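Local coordinates for Rho GTPase-activating protein 27 (Homo sapiens, PDB 3PP2), which probably acts as a GTPase-activating protein for Rho-type GTPases such as CDC42 and RAC1, may serve clathrin-mediated endocytosis, and is represented here by its pleckstrin homology domain, at residues A11-R16 / W31-T36; R16-D21 / D97-L102. One frame throughout, in Å; residues are numbered along the deposited sequence.

Overall arrangement
The first strand of the pleckstrin homology fold, 10-21, enters both contacts, which meet at Arg16. From the N terminus, its first half (11-16) waits through 14 residues, including the rest of the strand, before 31-36 folds back beside it and closes contact 1. Its second half (16-21) finds its partner only after 75 residues, when 97-102 arrives and closes contact 2. The segments therefore alternate along the chain and the two closures cross instead of nesting. Strand 10-21 thus ties the early strand 32-39 to the late strand 100-104, shortly before helix 108-122. Trp31 packs on Thr17 and Leu102 where the contacts touch.

Contact 1 of 2, residues A11-R16 / W31-T36; sequences AGVLHR and WSASWT
Arg16 CG and Ser34 OG each sit between their own backbone N and carbonyl carbon (chi1 80° and 75°), and with Arg16 bent again at chi2 this brings NE to Ser34 OG at 2.8 Å. They belong to adjacent antiparallel strands of a pleckstrin homology barrel, paired from Gly12 with Thr36 to Arg16 with Ser32. The serine hydroxyl accepts a hydrogen bond from Arg16 NE and donates one to Trp35 O. Ser32 CB lies over one guanidinium face, 3.6 Å from Arg16 NH2, and a water joins that nitrogen to Ser32 OG, while NH1 pairs with Glu67. A leucine in place of Arg16 would probably leave Ser34 OG without this donor and Glu67 without its charge partner.

On the opposite face of the sheet, small Ala33 suits its place beneath a ring: its CB makes a CH-pi contact 3.9 Å from the centroid of the His15 ring. Further along, the flat backbone of Gly12 lies against a face of the Trp35 indole, with Gly12 CA 3.4 Å from Trp35 CZ3. Branched Val13 sends CG2 to the indole edge, 3.8 Å from Trp35 CE3. The indole NE1 of Trp35 is hydrogen-bonded to Arg58 O of the second subunit. Ser34 O is gripped twice, from opposite faces of its carbonyl plane: by Leu14 N at 3.0 Å and by Thr36 OG1 at 3.2 Å.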
loop_
_atom_site.group_PDB
_atom_site.type_symbol
_atom_site.label_atom_id
_atom_site.label_comp_id
_atom_site.label_asym_id
_atom_site.label_seq_id
_atom_site.Cartn_x
_atom_site.Cartn_y
_atom_site.Cartn_z
ATOM N N ALA A 11 -8.535 12.135 5.345
ATOM C CA ALA A 11 -9.443 11.523 6.289
ATOM C C ALA A 11 -9.507 10.033 6.007
ATOM O O ALA A 11 -9.462 9.598 4.837
ATOM C CB ALA A 11 -10.883 12.197 6.199
ATOM N N GLY A 12 -9.604 9.248 7.069
ATOM C CA GLY A 12 -9.632 7.792 6.966
ATOM C C GLY A 12 -9.720 7.096 8.304
ATOM O O GLY A 12 -9.605 7.746 9.338
ATOM N N VAL A 13 -9.974 5.795 8.311
ATOM C CA VAL A 13 -9.967 5.066 9.540
ATOM C C VAL A 13 -8.544 4.575 9.882
ATOM O O VAL A 13 -7.886 3.944 9.045
ATOM C CB VAL A 13 -10.990 3.919 9.527
ATOM C CG1 VAL A 13 -10.861 3.110 10.838
ATOM C CG2 VAL A 13 -12.421 4.439 9.328
ATOM N N LEU A 14 -8.086 4.861 11.093
ATOM C CA LEU A 14 -6.786 4.455 11.597
ATOM C C LEU A 14 -6.929 3.874 12.990
ATOM O O LEU A 14 -7.843 4.226 13.743
ATOM C CB LEU A 14 -5.799 5.631 11.666
ATOM C CG LEU A 14 -5.400 6.221 10.319
ATOM C CD1 LEU A 14 -4.611 7.519 10.509
ATOM C CD2 LEU A 14 -4.636 5.211 9.489
ATOM N N HIS A 15 -5.965 3.046 13.368
ATOM C CA HIS A 15 -5.818 2.607 14.741
ATOM C C HIS A 15 -4.939 3.608 15.482
ATOM O O HIS A 15 -3.945 4.125 14.952
ATOM C CB HIS A 15 -5.248 1.225 14.798
ATOM C CG HIS A 15 -6.140 0.214 14.199
ATOM N ND1 HIS A 15 -6.916 -0.623 14.950
ATOM C CD2 HIS A 15 -6.340 -0.126 12.906
ATOM C CE1 HIS A 15 -7.585 -1.427 14.140
ATOM N NE2 HIS A 15 -7.271 -1.129 12.890
ATOM N N ARG A 16 -5.301 3.906 16.710
ATOM C CA ARG A 16 -4.497 4.828 17.523
ATOM C C ARG A 16 -4.660 4.568 18.991
ATOM O O ARG A 16 -5.728 4.099 19.438
ATOM C CB ARG A 16 -4.849 6.285 17.186
ATOM C CG ARG A 16 -6.102 6.847 17.812
ATOM C CD ARG A 16 -7.326 6.175 17.306
ATOM N NE ARG A 16 -8.573 6.784 17.752
ATOM C CZ ARG A 16 -9.062 6.654 18.960
ATOM N NH1 ARG A 16 -10.247 7.221 19.260
ATOM N NH2 ARG A 16 -8.399 5.938 19.867
ATOM N N TRP A 31 -5.686 0.922 22.462
ATOM C CA TRP A 31 -5.964 0.998 21.030
ATOM C C TRP A 31 -7.435 0.951 20.675
ATOM O O TRP A 31 -8.207 0.132 21.228
ATOM C CB TRP A 31 -5.292 -0.154 20.275
ATOM C CG TRP A 31 -3.809 -0.184 20.229
ATOM C CD1 TRP A 31 -2.979 -0.995 20.965
ATOM C CD2 TRP A 31 -2.961 0.511 19.299
ATOM N NE1 TRP A 31 -1.673 -0.813 20.584
ATOM C CE2 TRP A 31 -1.629 0.107 19.567
ATOM C CE3 TRP A 31 -3.190 1.473 18.309
ATOM C CZ2 TRP A 31 -0.528 0.626 18.854
ATOM C CZ3 TRP A 31 -2.122 1.972 17.609
ATOM C CH2 TRP A 31 -0.800 1.546 17.877
ATOM N N SER A 32 -7.806 1.763 19.703
ATOM C CA SER A 32 -9.088 1.708 19.016
ATOM C C SER A 32 -8.899 2.132 17.570
ATOM O O SER A 32 -7.961 2.886 17.275
ATOM C CB SER A 32 -10.071 2.707 19.633
ATOM O OG SER A 32 -10.368 2.385 20.943
ATOM N N ALA A 33 -9.802 1.707 16.697
ATOM C CA ALA A 33 -9.882 2.258 15.356
ATOM C C ALA A 33 -10.904 3.368 15.312
ATOM O O ALA A 33 -12.008 3.221 15.837
ATOM C CB ALA A 33 -10.258 1.174 14.331
ATOM N N SER A 34 -10.562 4.478 14.720
ATOM C CA SER A 34 -11.480 5.589 14.546
ATOM C C SER A 34 -11.300 6.315 13.271
ATOM O O SER A 34 -10.203 6.308 12.690
ATOM C CB SER A 34 -11.343 6.602 15.690
ATOM O OG SER A 34 -10.187 7.398 15.583
ATOM N N TRP A 35 -12.366 6.954 12.829
ATOM C CA TRP A 35 -12.233 7.995 11.840
ATOM C C TRP A 35 -11.234 9.035 12.351
ATOM O O TRP A 35 -11.154 9.336 13.553
ATOM C CB TRP A 35 -13.595 8.647 11.598
ATOM C CG TRP A 35 -13.697 9.576 10.455
ATOM C CD1 TRP A 35 -14.012 10.889 10.493
ATOM C CD2 TRP A 35 -13.474 9.240 9.082
ATOM N NE1 TRP A 35 -14.003 11.403 9.209
ATOM C CE2 TRP A 35 -13.683 10.399 8.330
ATOM C CE3 TRP A 35 -13.137 8.056 8.420
ATOM C CZ2 TRP A 35 -13.563 10.414 6.939
ATOM C CZ3 TRP A 35 -12.992 8.076 7.015
ATOM C CH2 TRP A 35 -13.224 9.236 6.311
ATOM N N THR A 36 -10.453 9.548 11.410
ATOM C CA THR A 36 -9.350 10.464 11.647
ATOM C C THR A 36 -9.394 11.488 10.544
ATOM O O THR A 36 -9.537 11.131 9.373
ATOM C CB THR A 36 -7.998 9.705 11.620
ATOM O OG1 THR A 36 -8.040 8.625 12.568
ATOM C CG2 THR A 36 -6.813 10.606 11.967
HETATM O O HOH W 1 -8.970 4.462 22.166
#

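Contact 2 of 2, residues R16-D21 / D97-L102; sequences RTKTAD and DGSEYL
The Tyr101 ring meets Lys18 obliquely, neither squarely over a face nor at an edge: the lysine methylenes run past one side of it, with CG 3.7 Å from Tyr101 CE1 and CE 3.9 Å from Tyr101 OH. With CG opposite the backbone N (chi1 -169°) and the rest of the chain extended, Lys18 runs on beyond the tyrosine, and NZ reaches Asp21 OD1 in a 3.1 Å salt bridge, approaching from above the carboxylate plane. A long chain with a charged end suits this partly exposed place.

In the antiparallel sheet of the pleckstrin homology domain, the first strand, 10-21, here meets the late strand 100-104, Thr17 with Leu102 and Lys18 with Tyr101, until a classic beta bulge sets Thr19 and Ala20 together against Glu100. Glu100 O therefore accepts two backbone donors from the same face of its plane, Thr19 N at 2.8 Å in an almost straight bond (178°) and Ala20 N at a longer 3.3 Å. Beta-branched Thr19 fits here because CG2 packs 3.7 Å from Leu102 CG while OG1 adds a weak bond to the same carbonyl. Before the strand, Asp97 OD1 accepts from Ser99 N at 2.9 Å, forming an Asx turn.

Around this pairing, Leu102 lies on Val90 and Glu92 of strand 90-94, while on the face of Lys18 and Tyr101 strand 66-71 contributes Tyr68, against both, and Val70, against the tyrosine.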
loop_
_atom_site.group_PDB
_atom_site.type_symbol
_atom_site.label_atom_id
_atom_site.label_comp_id
_atom_site.label_asym_id
_atom_site.label_seq_id
_atom_site.Cartn_x
_atom_site.Cartn_y
_atom_site.Cartn_z
ATOM N N ARG A 16 -5.301 3.906 16.710
ATOM C CA ARG A 16 -4.497 4.828 17.523
ATOM C C ARG A 16 -4.660 4.568 18.991
ATOM O O ARG A 16 -5.728 4.099 19.438
ATOM C CB ARG A 16 -4.849 6.285 17.186
ATOM C CG ARG A 16 -6.102 6.847 17.812
ATOM C CD ARG A 16 -7.326 6.175 17.306
ATOM N NE ARG A 16 -8.573 6.784 17.752
ATOM C CZ ARG A 16 -9.062 6.654 18.960
ATOM N NH1 ARG A 16 -10.247 7.221 19.260
ATOM N NH2 ARG A 16 -8.399 5.938 19.867
ATOM N N THR A 17 -3.626 4.925 19.748
ATOM C CA THR A 17 -3.707 4.967 21.193
ATOM C C THR A 17 -2.904 6.163 21.687
ATOM O O THR A 17 -1.841 6.474 21.142
ATOM C CB THR A 17 -3.128 3.673 21.839
ATOM O OG1 THR A 17 -3.237 3.768 23.261
ATOM C CG2 THR A 17 -1.667 3.341 21.458
ATOM N N LYS A 18 -3.373 6.767 22.756
ATOM C CA LYS A 18 -2.583 7.725 23.492
ATOM C C LYS A 18 -1.589 6.926 24.319
ATOM O O LYS A 18 -1.881 5.790 24.763
ATOM C CB LYS A 18 -3.477 8.584 24.388
ATOM C CG LYS A 18 -2.801 9.774 25.007
ATOM C CD LYS A 18 -3.842 10.716 25.665
ATOM C CE LYS A 18 -3.174 11.954 26.237
ATOM N NZ LYS A 18 -4.234 12.774 26.925
ATOM N N THR A 19 -0.366 7.452 24.417
ATOM C CA THR A 19 0.697 6.812 25.206
ATOM C C THR A 19 1.309 7.734 26.272
ATOM O O THR A 19 1.934 7.246 27.198
ATOM C CB THR A 19 1.819 6.299 24.303
ATOM O OG1 THR A 19 2.231 7.367 23.438
ATOM C CG2 THR A 19 1.332 5.109 23.482
ATOM N N ALA A 20 1.111 9.040 26.174
ATOM C CA ALA A 20 1.555 9.967 27.238
ATOM C C ALA A 20 0.631 11.160 27.300
ATOM O O ALA A 20 0.125 11.621 26.246
ATOM C CB ALA A 20 2.970 10.417 27.009
ATOM N N ASP A 21 0.348 11.613 28.541
ATOM C CA ASP A 21 -0.477 12.778 28.774
ATOM C C ASP A 21 0.453 13.858 29.265
ATOM O O ASP A 21 0.966 13.784 30.379
ATOM C CB ASP A 21 -1.542 12.461 29.828
ATOM C CG ASP A 21 -2.383 13.651 30.168
ATOM O OD1 ASP A 21 -2.792 14.360 29.216
ATOM O OD2 ASP A 21 -2.703 13.819 31.372
ATOM N N ASP A 97 2.932 19.922 23.754
ATOM C CA ASP A 97 2.689 19.819 25.211
ATOM C C ASP A 97 3.191 18.524 25.852
ATOM O O ASP A 97 2.998 18.320 27.066
ATOM C CB ASP A 97 1.218 20.065 25.550
ATOM C CG ASP A 97 0.298 18.957 25.105
ATOM O OD1 ASP A 97 0.776 17.914 24.626
ATOM O OD2 ASP A 97 -0.953 19.119 25.268
ATOM N N GLY A 98 3.773 17.631 25.043
ATOM C CA GLY A 98 4.351 16.408 25.539
ATOM C C GLY A 98 3.426 15.205 25.507
ATOM O O GLY A 98 3.817 14.107 25.877
ATOM N N SER A 99 2.193 15.383 25.090
ATOM C CA SER A 99 1.323 14.228 24.876
ATOM C C SER A 99 1.834 13.442 23.669
ATOM O O SER A 99 2.476 13.990 22.764
ATOM C CB SER A 99 -0.104 14.652 24.676
ATOM O OG SER A 99 -0.650 15.195 25.878
ATOM N N GLU A 100 1.615 12.151 23.713
ATOM C CA GLU A 100 2.149 11.255 22.704
ATOM C C GLU A 100 1.059 10.259 22.303
ATOM O O GLU A 100 0.245 9.843 23.137
ATOM C CB GLU A 100 3.398 10.495 23.239
ATOM C CG GLU A 100 4.610 11.411 23.604
ATOM C CD GLU A 100 5.820 10.662 24.146
ATOM O OE1 GLU A 100 5.753 9.420 24.285
ATOM O OE2 GLU A 100 6.849 11.329 24.431
ATOM N N TYR A 101 1.091 9.876 21.033
ATOM C CA TYR A 101 0.127 8.952 20.422
ATOM C C TYR A 101 0.870 8.020 19.488
ATOM O O TYR A 101 1.876 8.416 18.887
ATOM C CB TYR A 101 -0.926 9.710 19.588
ATOM C CG TYR A 101 -1.670 10.735 20.398
ATOM C CD1 TYR A 101 -2.899 10.465 20.974
ATOM C CD2 TYR A 101 -1.108 11.998 20.583
ATOM C CE1 TYR A 101 -3.537 11.415 21.739
ATOM C CE2 TYR A 101 -1.708 12.955 21.336
ATOM C CZ TYR A 101 -2.957 12.675 21.924
ATOM O OH TYR A 101 -3.577 13.641 22.702
ATOM N N LEU A 102 0.388 6.788 19.397
ATOM C CA LEU A 102 0.767 5.881 18.333
ATOM C C LEU A 102 -0.373 5.762 17.343
ATOM O O LEU A 102 -1.537 5.740 17.748
ATOM C CB LEU A 102 1.149 4.510 18.879
ATOM C CG LEU A 102 2.249 4.480 19.922
ATOM C CD1 LEU A 102 2.449 3.091 20.524
ATOM C CD2 LEU A 102 3.533 5.057 19.439
#